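Local coordinates for AbiEi antitoxin C-terminal domain-containing protein (Mycobacterium tuberculosis, PDB 1ZEL) that is of unknown function but probably binds DNA through a winged helix-turn-helix domain and carries a region related to AbiEi-type antitoxins, at residues V31-K35 / K70-A74; Y87-W93 / I124-L128; G273-W277 / V289-R293. All coordinates share one frame; numbering follows the deposited sequence.

Contacts 1 and 2 touch one another: T72 OG1 lies 3.4 Å from S92 CB, and V31 CG1 comes equally near R91 CD, so helix 88-96 has the small sheet of contact 1 and the loop leading into it along one flank and the strand of contact 2 along another. Their centres are about 14 Å apart. Contact 3 stands alone near the C-terminus, its centre about 47 Å from that of contact 1, across the chain's centre, and about 33 Å from that of contact 2. Formic acid molecules, probably from the crystallisation liquor, are bound at contacts 1 and 2. The sodium site of R167, D209 and D213 includes no residue from these contacts.

Contact 1: residues V31-K35 / K70-A74; sequences VVVTK and KGTWA. With FMT (formic acid), chain M.
W73 turns its CG anti to its own carbonyl carbon (chi1 -71°), and this lays the six-membered end of the indole beside the turn from V33 to K35. K35 has CG anti to its backbone N (chi1 -177°) and runs on extended, carrying the ammonium away while CB stays against the indole, 3.6 Å from W73 CZ3. V33 O and K35 N meet the indole at its edge, in its plane, V33 O 3.5 Å from W73 CE3. Behind this edge the two backbones pair antiparallel. V33 and W73 form a hydrogen-bonded pair, with V33 N to W73 O and W73 N to V33 O both 2.8 Å; the first bond is much the straighter. Next along, T34 and T72 make a non-hydrogen-bonded pair on the other side of the sheet, where V32 CG1 leans obliquely on T72 CB at 3.8 Å. A third bond, K35 N to G71 O at 2.9 Å, reaches the oxygen from above its carbonyl plane, 41° out of it, as the strand gives way to a helix. G71 turns with a positive phi, which suits glycine, and the N of K70 before it binds a formic acid molecule. T34 OG1 caps D37 N at the start of helix 35-44, and K35 NZ forms a salt bridge with D52. The topology fits a winged helix: strand 33-34 edges a three-stranded antiparallel sheet, A74 continues the pairing to V65 of strand 64-66, W73 and K35 touch I55 of helix 51-61, and T72 on the other face rests on helix 88-96.

Contact 2: residues Y87-W93 / I124-L128; sequences YLPLRSW and IPIWL. With FMT (formic acid), chain F.
Two aromatic rings, W93 and Y87, mark the ends of the contact. The indole of W93 presents its benzene edge to the strand: L128 CD1 lies in the ring plane, 3.9 Å from CH2, while L128 CD2 approaches the same CH2 obliquely at 3.7 Å. I126 CD1 stands at the same edge near CZ3. F102, from outside the two segments, meets the indole with ring planes about 25° apart. The Y87 ring takes I124 CG2 obliquely at CE1, 4.0 Å away, and has R91 NH2 in plane at its edge; its OH meets a formic acid molecule at a separation too short to be taken at face value, and also bonds H112 NE2. Between the rings, L90 slides past both isoleucines in the opposite direction, its CD1 3.7 Å from I124 CG2 and from I126 CG2. I126 holds CG1 between its backbone N and carbonyl carbon (chi1 62°), which sends CD1 on toward W93 and leaves CG2 for L90. This is a helix laid on one face of a mixed sheet, within the region related to the AbiEi antitoxin C-terminal domain. Strand 124-127, central between 103-104 and 142-145, turns I124 and I126 toward helix 88-96 and P125 away; the local axes pass 10.6 Å apart at 40°. L90 also touches L104 and V142 on the flanking strands. P89 adds its ring CG against I124 CD1, 4.1 Å apart, and its carbonyl O accepts from both S92 OG and W93 N on one face of its plane.

Contact 3: residues G273-W277 / V289-R293; sequences GESVW and VPLLR
E274 reaches over the helix from CB outward, its CG set between the backbone N and the carbonyl carbon (chi1 66°) and the chain extended beyond. CG rests on the P290 ring, 3.8 Å from its CB. CD lies against the R293 side chain, 3.5 Å from R293 CD, the two chains crossing at about a right angle. At the tip, OE1 accepts a nearly straight hydrogen bond from R293 NH1, 2.6 Å long, within a salt bridge; it lies close to the guanidinium plane, from which the carboxylate is turned 57°. OE1 also comes tightly against R293 CD, 2.8 Å away, and OE2 has the same carbon at 3.7 Å. This one bond through NH1 holds the guanidinium at its edge, while V289 CG1 sits toward the rim of one face. V276 CG2 packs crosswise on V289 CG1 at 3.7 Å and approaches R293 NH1 obliquely, beside the charged pair. P290 CG abuts the backbone, 3.3 Å from E274 O. The motif is a beta hairpin followed by a helix: strands 276-278 and 283-285 pair antiparallel, V276 bonding D285, and helix 288-296 folds back along the outer strand and its approach at the surface.

Contact 1: residues V31-K35 / K70-A74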
ATOM      1  N   VAL A  31     -11.015   9.241  12.977  1.00 20.78           N
ATOM      2  CA  VAL A  31     -10.199   8.103  12.525  1.00 21.77           C
ATOM      3  C   VAL A  31      -8.954   7.994  13.393  1.00 21.79           C
ATOM      4  O   VAL A  31      -8.598   6.914  13.838  1.00 22.26           O
ATOM      5  CB  VAL A  31      -9.710   8.244  11.084  1.00 21.76           C
ATOM      6  CG1 VAL A  31      -9.060   6.915  10.642  1.00 21.71           C
ATOM      7  CG2 VAL A  31     -10.870   8.585  10.144  1.00 26.64           C
ATOM      8  N   VAL A  32      -8.316   9.139  13.628  1.00 21.00           N
ATOM      9  CA  VAL A  32      -7.102   9.239  14.415  1.00 20.53           C
ATOM     10  C   VAL A  32      -7.315  10.417  15.364  1.00 20.53           C
ATOM     11  O   VAL A  32      -7.917  11.415  14.970  1.00 19.06           O
ATOM     12  CB  VAL A  32      -5.912   9.577  13.500  1.00 20.33           C
ATOM     13  CG1 VAL A  32      -4.714   9.988  14.308  1.00 20.34           C
ATOM     14  CG2 VAL A  32      -5.579   8.410  12.567  1.00 20.53           C
ATOM     15  N   VAL A  33      -6.829  10.281  16.599  1.00 19.65           N
ATOM     16  CA  VAL A  33      -6.861  11.361  17.577  1.00 20.37           C
ATOM     17  C   VAL A  33      -5.485  12.005  17.663  1.00 19.52           C
ATOM     18  O   VAL A  33      -4.536  11.345  18.065  1.00 19.11           O
ATOM     19  CB  VAL A  33      -7.229  10.805  19.002  1.00 20.84           C
ATOM     20  CG1 VAL A  33      -7.263  11.934  20.022  1.00 18.16           C
ATOM     21  CG2 VAL A  33      -8.602  10.114  18.970  1.00 20.86           C
ATOM     22  N   THR A  34      -5.375  13.289  17.336  1.00 19.57           N
ATOM     23  CA  THR A  34      -4.110  13.994  17.514  1.00 20.23           C
ATOM     24  C   THR A  34      -4.008  14.521  18.941  1.00 20.44           C
ATOM     25  O   THR A  34      -5.023  14.672  19.632  1.00 20.86           O
ATOM     26  CB  THR A  34      -3.934  15.155  16.507  1.00 20.79           C
ATOM     27  OG1 THR A  34      -4.878  16.187  16.793  1.00 22.22           O
ATOM     28  CG2 THR A  34      -4.182  14.676  15.091  1.00 19.32           C
ATOM     29  N   LYS A  35      -2.790  14.828  19.381  1.00 20.37           N
ATOM     30  CA  LYS A  35      -2.600  15.420  20.688  1.00 21.25           C
ATOM     31  C   LYS A  35      -3.376  16.740  20.837  1.00 20.32           C
ATOM     32  O   LYS A  35      -3.921  17.028  21.906  1.00 19.52           O
ATOM     33  CB  LYS A  35      -1.114  15.650  20.986  1.00 21.46           C
ATOM     34  CG  LYS A  35      -0.923  16.212  22.386  1.00 24.29           C
ATOM     35  CD  LYS A  35       0.509  16.199  22.807  1.00 30.60           C
ATOM     36  CE  LYS A  35       0.662  16.864  24.150  1.00 34.91           C
ATOM     37  NZ  LYS A  35       2.112  16.926  24.438  1.00 36.35           N
ATOM     38  N   LYS A  70       4.352  10.410  15.816  1.00 18.78           N
ATOM     39  CA  LYS A  70       4.328  11.184  17.056  1.00 19.75           C
ATOM     40  C   LYS A  70       3.097  12.079  17.133  1.00 19.61           C
ATOM     41  O   LYS A  70       2.777  12.805  16.185  1.00 20.22           O
ATOM     42  CB  LYS A  70       5.596  12.031  17.192  1.00 19.98           C
ATOM     43  N   GLY A  71       2.414  12.036  18.267  1.00 20.10           N
ATOM     44  CA  GLY A  71       1.309  12.953  18.510  1.00 19.13           C
ATOM     45  C   GLY A  71      -0.017  12.444  17.978  1.00 19.21           C
ATOM     46  O   GLY A  71      -0.935  13.234  17.762  1.00 19.11           O
ATOM     47  N   THR A  72      -0.108  11.128  17.757  1.00 18.72           N
ATOM     48  CA  THR A  72      -1.333  10.485  17.275  1.00 17.71           C
ATOM     49  C   THR A  72      -1.669   9.237  18.101  1.00 18.50           C
ATOM     50  O   THR A  72      -0.767   8.526  18.589  1.00 18.13           O
ATOM     51  CB  THR A  72      -1.230  10.076  15.790  1.00 17.38           C
ATOM     52  OG1 THR A  72      -0.222   9.075  15.636  1.00 16.60           O
ATOM     53  CG2 THR A  72      -0.876  11.274  14.929  1.00 16.26           C
ATOM     54  N   TRP A  73      -2.979   8.980  18.235  1.00 19.18           N
ATOM     55  CA  TRP A  73      -3.503   7.857  18.984  1.00 19.64           C
ATOM     56  C   TRP A  73      -4.720   7.358  18.258  1.00 19.69           C
ATOM     57  O   TRP A  73      -5.357   8.107  17.521  1.00 20.63           O
ATOM     58  CB  TRP A  73      -3.921   8.286  20.404  1.00 20.95           C
ATOM     59  CG  TRP A  73      -2.764   8.588  21.250  1.00 18.77           C
ATOM     60  CD1 TRP A  73      -2.127   7.735  22.110  1.00 25.42           C
ATOM     61  CD2 TRP A  73      -2.066   9.817  21.300  1.00 20.62           C
ATOM     62  NE1 TRP A  73      -1.056   8.374  22.697  1.00 28.18           N
ATOM     63  CE2 TRP A  73      -0.988   9.651  22.206  1.00 24.21           C
ATOM     64  CE3 TRP A  73      -2.238  11.051  20.665  1.00 21.66           C
ATOM     65  CZ2 TRP A  73      -0.095  10.692  22.515  1.00 26.00           C
ATOM     66  CZ3 TRP A  73      -1.334  12.079  20.956  1.00 23.90           C
ATOM     67  CH2 TRP A  73      -0.272  11.887  21.868  1.00 25.50           C
ATOM     68  N   ALA A  74      -5.051   6.093  18.479  1.00 19.65           N
ATOM     69  CA  ALA A  74      -6.332   5.548  18.081  1.00 19.41           C
ATOM     70  C   ALA A  74      -7.262   5.489  19.295  1.00 20.31           C
ATOM     71  O   ALA A  74      -6.862   5.051  20.384  1.00 20.21           O
ATOM     72  CB  ALA A  74      -6.156   4.124  17.475  1.00 19.92           C
TER
HETATM   73  C   FMT M 716       7.777  10.056  13.671  1.00 45.80           C
HETATM   74  O1  FMT M 716       6.661  10.360  14.096  1.00 44.47           O
HETATM   75  O2  FMT M 716       8.193   8.900  13.542  1.00 46.48           O

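Contact 2: residues Y87-W93 / I124-L128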
ATOM      1  N   TYR A  87      -4.465  -0.044   8.076  1.00 24.60           N
ATOM      2  CA  TYR A  87      -3.762   1.112   7.568  1.00 24.63           C
ATOM      3  C   TYR A  87      -3.661   2.241   8.570  1.00 24.08           C
ATOM      4  O   TYR A  87      -3.283   3.346   8.209  1.00 23.65           O
ATOM      5  CB  TYR A  87      -4.407   1.607   6.269  1.00 24.71           C
ATOM      6  CG  TYR A  87      -4.439   0.556   5.147  1.00 25.65           C
ATOM      7  CD1 TYR A  87      -3.309  -0.206   4.836  1.00 25.13           C
ATOM      8  CD2 TYR A  87      -5.583   0.353   4.404  1.00 25.93           C
ATOM      9  CE1 TYR A  87      -3.335  -1.171   3.828  1.00 24.14           C
ATOM     10  CE2 TYR A  87      -5.618  -0.598   3.380  1.00 29.76           C
ATOM     11  CZ  TYR A  87      -4.486  -1.354   3.101  1.00 24.47           C
ATOM     12  OH  TYR A  87      -4.532  -2.276   2.075  1.00 26.93           O
ATOM     13  N   LEU A  88      -3.958   1.969   9.838  1.00 23.25           N
ATOM     14  CA  LEU A  88      -3.921   3.037  10.828  1.00 24.32           C
ATOM     15  C   LEU A  88      -2.555   3.729  10.944  1.00 24.27           C
ATOM     16  O   LEU A  88      -2.509   4.942  11.137  1.00 25.26           O
ATOM     17  CB  LEU A  88      -4.443   2.565  12.205  1.00 23.59           C
ATOM     18  CG  LEU A  88      -5.913   2.810  12.507  1.00 26.23           C
ATOM     19  CD1 LEU A  88      -6.324   2.188  13.851  1.00 30.43           C
ATOM     20  CD2 LEU A  88      -6.279   4.313  12.455  1.00 23.90           C
ATOM     21  N   PRO A  89      -1.433   2.974  10.825  1.00 24.15           N
ATOM     22  CA  PRO A  89      -0.143   3.686  10.747  1.00 23.02           C
ATOM     23  C   PRO A  89      -0.074   4.778   9.661  1.00 23.00           C
ATOM     24  O   PRO A  89       0.490   5.852   9.897  1.00 23.27           O
ATOM     25  CB  PRO A  89       0.860   2.567  10.439  1.00 23.11           C
ATOM     26  CG  PRO A  89       0.205   1.301  11.015  1.00 23.11           C
ATOM     27  CD  PRO A  89      -1.265   1.497  10.841  1.00 23.97           C
ATOM     28  N   LEU A  90      -0.626   4.508   8.482  1.00 21.93           N
ATOM     29  CA  LEU A  90      -0.610   5.489   7.399  1.00 21.55           C
ATOM     30  C   LEU A  90      -1.602   6.621   7.625  1.00 22.85           C
ATOM     31  O   LEU A  90      -1.314   7.787   7.335  1.00 23.34           O
ATOM     32  CB  LEU A  90      -0.867   4.808   6.055  1.00 20.75           C
ATOM     33  CG  LEU A  90       0.272   3.890   5.610  1.00 21.37           C
ATOM     34  CD1 LEU A  90      -0.140   3.131   4.371  1.00 18.75           C
ATOM     35  CD2 LEU A  90       1.557   4.692   5.352  1.00 20.37           C
ATOM     36  N   ARG A  91      -2.792   6.281   8.110  1.00 22.90           N
ATOM     37  CA  ARG A  91      -3.747   7.319   8.493  1.00 22.64           C
ATOM     38  C   ARG A  91      -3.169   8.196   9.596  1.00 22.44           C
ATOM     39  O   ARG A  91      -3.449   9.389   9.630  1.00 23.24           O
ATOM     40  CB  ARG A  91      -5.073   6.701   8.949  1.00 22.83           C
ATOM     41  CG  ARG A  91      -5.682   5.757   7.899  1.00 22.55           C
ATOM     42  CD  ARG A  91      -7.109   5.408   8.252  1.00 22.09           C
ATOM     43  NE  ARG A  91      -7.471   4.082   7.754  1.00 23.79           N
ATOM     44  CZ  ARG A  91      -7.873   3.822   6.505  1.00 25.75           C
ATOM     45  NH1 ARG A  91      -7.988   4.796   5.615  1.00 21.62           N
ATOM     46  NH2 ARG A  91      -8.174   2.576   6.152  1.00 26.59           N
ATOM     47  N   SER A  92      -2.391   7.629  10.515  1.00 21.66           N
ATOM     48  CA  SER A  92      -1.772   8.495  11.542  1.00 22.67           C
ATOM     49  C   SER A  92      -0.765   9.489  10.962  1.00 22.40           C
ATOM     50  O   SER A  92      -0.607  10.625  11.462  1.00 21.88           O
ATOM     51  CB  SER A  92      -1.155   7.675  12.684  1.00 23.75           C
ATOM     52  OG  SER A  92       0.172   7.276  12.421  1.00 24.85           O
ATOM     53  N   TRP A  93      -0.078   9.071   9.906  1.00 22.25           N
ATOM     54  CA  TRP A  93       0.777   9.979   9.156  1.00 23.14           C
ATOM     55  C   TRP A  93      -0.007  11.118   8.498  1.00 23.95           C
ATOM     56  O   TRP A  93       0.353  12.302   8.664  1.00 24.66           O
ATOM     57  CB  TRP A  93       1.617   9.189   8.150  1.00 23.69           C
ATOM     58  CG  TRP A  93       2.734   9.996   7.476  1.00 23.97           C
ATOM     59  CD1 TRP A  93       3.136  11.262   7.769  1.00 26.93           C
ATOM     60  CD2 TRP A  93       3.596   9.525   6.439  1.00 26.80           C
ATOM     61  NE1 TRP A  93       4.187  11.631   6.947  1.00 30.28           N
ATOM     62  CE2 TRP A  93       4.488  10.570   6.125  1.00 30.31           C
ATOM     63  CE3 TRP A  93       3.702   8.310   5.747  1.00 27.32           C
ATOM     64  CZ2 TRP A  93       5.465  10.446   5.127  1.00 27.62           C
ATOM     65  CZ3 TRP A  93       4.683   8.181   4.766  1.00 21.75           C
ATOM     66  CH2 TRP A  93       5.538   9.243   4.456  1.00 26.31           C
ATOM     67  N   ILE A 124       3.157  -2.665   5.567  1.00 20.99           N
ATOM     68  CA  ILE A 124       2.345  -2.103   4.471  1.00 19.30           C
ATOM     69  C   ILE A 124       3.253  -1.570   3.386  1.00 19.35           C
ATOM     70  O   ILE A 124       4.030  -0.637   3.624  1.00 19.99           O
ATOM     71  CB  ILE A 124       1.415  -0.962   4.964  1.00 20.13           C
ATOM     72  CG1 ILE A 124       0.543  -1.448   6.139  1.00 22.44           C
ATOM     73  CG2 ILE A 124       0.565  -0.425   3.762  1.00 16.85           C
ATOM     74  CD1 ILE A 124       0.392  -0.420   7.298  1.00 24.82           C
ATOM     75  N   PRO A 125       3.165  -2.142   2.177  1.00 20.34           N
ATOM     76  CA  PRO A 125       3.955  -1.645   1.058  1.00 20.02           C
ATOM     77  C   PRO A 125       3.409  -0.326   0.507  1.00 19.54           C
ATOM     78  O   PRO A 125       2.223  -0.228   0.132  1.00 19.02           O
ATOM     79  CB  PRO A 125       3.830  -2.766   0.023  1.00 19.73           C
ATOM     80  CG  PRO A 125       2.471  -3.336   0.297  1.00 20.93           C
ATOM     81  CD  PRO A 125       2.305  -3.279   1.788  1.00 20.39           C
ATOM     82  N   ILE A 126       4.265   0.687   0.482  1.00 18.79           N
ATOM     83  CA  ILE A 126       3.913   1.975  -0.114  1.00 17.82           C
ATOM     84  C   ILE A 126       4.954   2.438  -1.105  1.00 18.86           C
ATOM     85  O   ILE A 126       6.087   1.975  -1.091  1.00 21.19           O
ATOM     86  CB  ILE A 126       3.726   3.103   0.960  1.00 17.52           C
ATOM     87  CG1 ILE A 126       5.032   3.343   1.737  1.00 17.41           C
ATOM     88  CG2 ILE A 126       2.577   2.776   1.919  1.00 17.51           C
ATOM     89  CD1 ILE A 126       4.955   4.575   2.648  1.00 20.75           C
ATOM     90  N   TRP A 127       4.564   3.371  -1.958  1.00 18.60           N
ATOM     91  CA  TRP A 127       5.496   4.080  -2.815  1.00 18.37           C
ATOM     92  C   TRP A 127       5.587   5.479  -2.252  1.00 18.78           C
ATOM     93  O   TRP A 127       4.567   6.032  -1.821  1.00 17.24           O
ATOM     94  CB  TRP A 127       4.969   4.125  -4.273  1.00 20.12           C
ATOM     95  CG  TRP A 127       5.788   5.113  -5.122  1.00 21.34           C
ATOM     96  CD1 TRP A 127       7.024   4.900  -5.671  1.00 21.57           C
ATOM     97  CD2 TRP A 127       5.458   6.484  -5.397  1.00 23.46           C
ATOM     98  NE1 TRP A 127       7.468   6.055  -6.311  1.00 19.23           N
ATOM     99  CE2 TRP A 127       6.524   7.036  -6.147  1.00 23.31           C
ATOM    100  CE3 TRP A 127       4.358   7.295  -5.090  1.00 23.95           C
ATOM    101  CZ2 TRP A 127       6.513   8.360  -6.600  1.00 24.42           C
ATOM    102  CZ3 TRP A 127       4.351   8.604  -5.531  1.00 24.50           C
ATOM    103  CH2 TRP A 127       5.419   9.128  -6.282  1.00 22.38           C
ATOM    104  N   LEU A 128       6.805   6.034  -2.217  1.00 19.93           N
ATOM    105  CA  LEU A 128       7.024   7.431  -1.852  1.00 21.43           C
ATOM    106  C   LEU A 128       7.877   8.105  -2.912  1.00 23.01           C
ATOM    107  O   LEU A 128       8.826   7.501  -3.390  1.00 23.42           O
ATOM    108  CB  LEU A 128       7.795   7.521  -0.518  1.00 21.48           C
ATOM    109  CG  LEU A 128       7.001   7.539   0.789  1.00 23.60           C
ATOM    110  CD1 LEU A 128       7.974   7.475   1.984  1.00 25.77           C
ATOM    111  CD2 LEU A 128       6.129   8.763   0.867  1.00 21.62           C
TER
HETATM  112  C   FMT F 704      -3.483  -4.902   3.376  1.00 34.94           C
HETATM  113  O1  FMT F 704      -4.671  -5.109   3.658  1.00 34.96           O
HETATM  114  O2  FMT F 704      -3.108  -4.311   2.352  1.00 34.23           O

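Contact 3: residues G273-W277 / V289-R293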
ATOM      1  N   GLY A 273      15.775 -23.766  -8.241  1.00 48.43           N
ATOM      2  CA  GLY A 273      14.491 -23.960  -8.927  1.00 47.81           C
ATOM      3  C   GLY A 273      14.670 -24.357 -10.386  1.00 47.12           C
ATOM      4  O   GLY A 273      15.441 -25.272 -10.701  1.00 47.99           O
ATOM      5  N   GLU A 274      13.971 -23.655 -11.276  1.00 45.15           N
ATOM      6  CA  GLU A 274      14.014 -23.928 -12.712  1.00 43.31           C
ATOM      7  C   GLU A 274      13.829 -22.607 -13.472  1.00 41.14           C
ATOM      8  O   GLU A 274      13.547 -21.581 -12.845  1.00 40.60           O
ATOM      9  CB  GLU A 274      12.928 -24.932 -13.087  1.00 43.51           C
ATOM     10  CG  GLU A 274      11.519 -24.407 -12.907  0.50 43.99           C
ATOM     11  CD  GLU A 274      10.505 -25.294 -13.573  0.50 45.70           C
ATOM     12  OE1 GLU A 274      10.046 -24.928 -14.675  0.50 44.02           O
ATOM     13  OE2 GLU A 274      10.192 -26.367 -13.009  0.50 45.43           O
ATOM     14  N   SER A 275      14.022 -22.616 -14.795  1.00 38.50           N
ATOM     15  CA  SER A 275      13.929 -21.369 -15.589  1.00 36.85           C
ATOM     16  C   SER A 275      13.512 -21.622 -17.025  1.00 35.49           C
ATOM     17  O   SER A 275      13.751 -22.696 -17.547  1.00 34.77           O
ATOM     18  CB  SER A 275      15.234 -20.564 -15.545  1.00 36.38           C
ATOM     19  OG  SER A 275      16.318 -21.284 -16.104  1.00 39.63           O
ATOM     20  N   VAL A 276      12.892 -20.614 -17.638  1.00 33.82           N
ATOM     21  CA  VAL A 276      12.391 -20.644 -19.010  1.00 33.28           C
ATOM     22  C   VAL A 276      13.083 -19.499 -19.730  1.00 31.20           C
ATOM     23  O   VAL A 276      13.321 -18.466 -19.122  1.00 31.49           O
ATOM     24  CB  VAL A 276      10.876 -20.305 -19.029  1.00 33.79           C
ATOM     25  CG1 VAL A 276      10.337 -20.217 -20.474  1.00 37.50           C
ATOM     26  CG2 VAL A 276      10.098 -21.317 -18.210  1.00 38.48           C
ATOM     27  N   TRP A 277      13.395 -19.681 -21.008  1.00 29.13           N
ATOM     28  CA  TRP A 277      14.058 -18.657 -21.817  1.00 27.99           C
ATOM     29  C   TRP A 277      13.029 -18.019 -22.720  1.00 27.25           C
ATOM     30  O   TRP A 277      12.335 -18.722 -23.440  1.00 26.81           O
ATOM     31  CB  TRP A 277      15.174 -19.307 -22.647  1.00 27.60           C
ATOM     32  CG  TRP A 277      15.791 -18.512 -23.812  1.00 27.56           C
ATOM     33  CD1 TRP A 277      15.905 -18.931 -25.112  1.00 27.89           C
ATOM     34  CD2 TRP A 277      16.403 -17.222 -23.757  1.00 23.57           C
ATOM     35  NE1 TRP A 277      16.545 -17.976 -25.873  1.00 22.04           N
ATOM     36  CE2 TRP A 277      16.864 -16.920 -25.061  1.00 24.89           C
ATOM     37  CE3 TRP A 277      16.590 -16.272 -22.730  1.00 25.05           C
ATOM     38  CZ2 TRP A 277      17.508 -15.714 -25.371  1.00 23.41           C
ATOM     39  CZ3 TRP A 277      17.244 -15.079 -23.037  1.00 26.92           C
ATOM     40  CH2 TRP A 277      17.685 -14.805 -24.352  1.00 26.05           C
ATOM     41  N   VAL A 289       6.885 -18.377 -14.551  1.00 31.30           N
ATOM     42  CA  VAL A 289       6.579 -19.766 -14.963  1.00 31.79           C
ATOM     43  C   VAL A 289       6.992 -20.825 -13.906  1.00 31.98           C
ATOM     44  O   VAL A 289       6.187 -21.690 -13.543  1.00 32.26           O
ATOM     45  CB  VAL A 289       7.069 -20.054 -16.412  1.00 31.98           C
ATOM     46  CG1 VAL A 289       6.668 -21.455 -16.864  1.00 34.30           C
ATOM     47  CG2 VAL A 289       6.455 -19.042 -17.358  1.00 32.55           C
ATOM     48  N   PRO A 290       8.207 -20.723 -13.346  1.00 32.74           N
ATOM     49  CA  PRO A 290       8.558 -21.630 -12.238  1.00 33.33           C
ATOM     50  C   PRO A 290       7.586 -21.659 -11.036  1.00 34.16           C
ATOM     51  O   PRO A 290       7.352 -22.741 -10.474  1.00 33.79           O
ATOM     52  CB  PRO A 290       9.928 -21.107 -11.792  1.00 33.57           C
ATOM     53  CG  PRO A 290      10.478 -20.482 -13.013  1.00 33.09           C
ATOM     54  CD  PRO A 290       9.327 -19.823 -13.674  1.00 32.02           C
ATOM     55  N   LEU A 291       7.043 -20.505 -10.626  1.00 34.71           N
ATOM     56  CA  LEU A 291       5.973 -20.487  -9.622  1.00 35.25           C
ATOM     57  C   LEU A 291       4.698 -21.145 -10.119  1.00 36.07           C
ATOM     58  O   LEU A 291       4.074 -21.890  -9.371  1.00 35.59           O
ATOM     59  CB  LEU A 291       5.618 -19.074  -9.152  1.00 34.64           C
ATOM     60  CG  LEU A 291       6.593 -18.431  -8.174  1.00 36.46           C
ATOM     61  CD1 LEU A 291       6.137 -17.034  -7.860  1.00 31.72           C
ATOM     62  CD2 LEU A 291       6.764 -19.251  -6.885  1.00 38.31           C
ATOM     63  N   LEU A 292       4.293 -20.832 -11.352  1.00 36.77           N
ATOM     64  CA  LEU A 292       3.101 -21.452 -11.942  1.00 37.24           C
ATOM     65  C   LEU A 292       3.237 -22.973 -11.996  1.00 38.71           C
ATOM     66  O   LEU A 292       2.258 -23.710 -11.829  1.00 38.55           O
ATOM     67  CB  LEU A 292       2.856 -20.901 -13.340  1.00 37.23           C
ATOM     68  CG  LEU A 292       2.344 -19.469 -13.347  1.00 34.20           C
ATOM     69  CD1 LEU A 292       2.286 -18.986 -14.753  1.00 31.43           C
ATOM     70  CD2 LEU A 292       0.951 -19.426 -12.696  1.00 36.99           C
ATOM     71  N   ARG A 293       4.469 -23.432 -12.215  1.00 40.05           N
ATOM     72  CA  ARG A 293       4.769 -24.868 -12.215  1.00 41.68           C
ATOM     73  C   ARG A 293       4.659 -25.532 -10.842  1.00 42.97           C
ATOM     74  O   ARG A 293       4.194 -26.659 -10.750  1.00 43.18           O
ATOM     75  CB  ARG A 293       6.134 -25.133 -12.850  1.00 41.22           C
ATOM     76  CG  ARG A 293       6.005 -25.252 -14.334  1.00 42.00           C
ATOM     77  CD  ARG A 293       7.303 -25.187 -15.087  1.00 43.22           C
ATOM     78  NE  ARG A 293       7.012 -24.913 -16.491  1.00 44.57           N
ATOM     79  CZ  ARG A 293       7.917 -24.747 -17.449  1.00 42.94           C
ATOM     80  NH1 ARG A 293       9.210 -24.811 -17.163  1.00 42.83           N
ATOM     81  NH2 ARG A 293       7.516 -24.501 -18.694  1.00 38.27           N
TER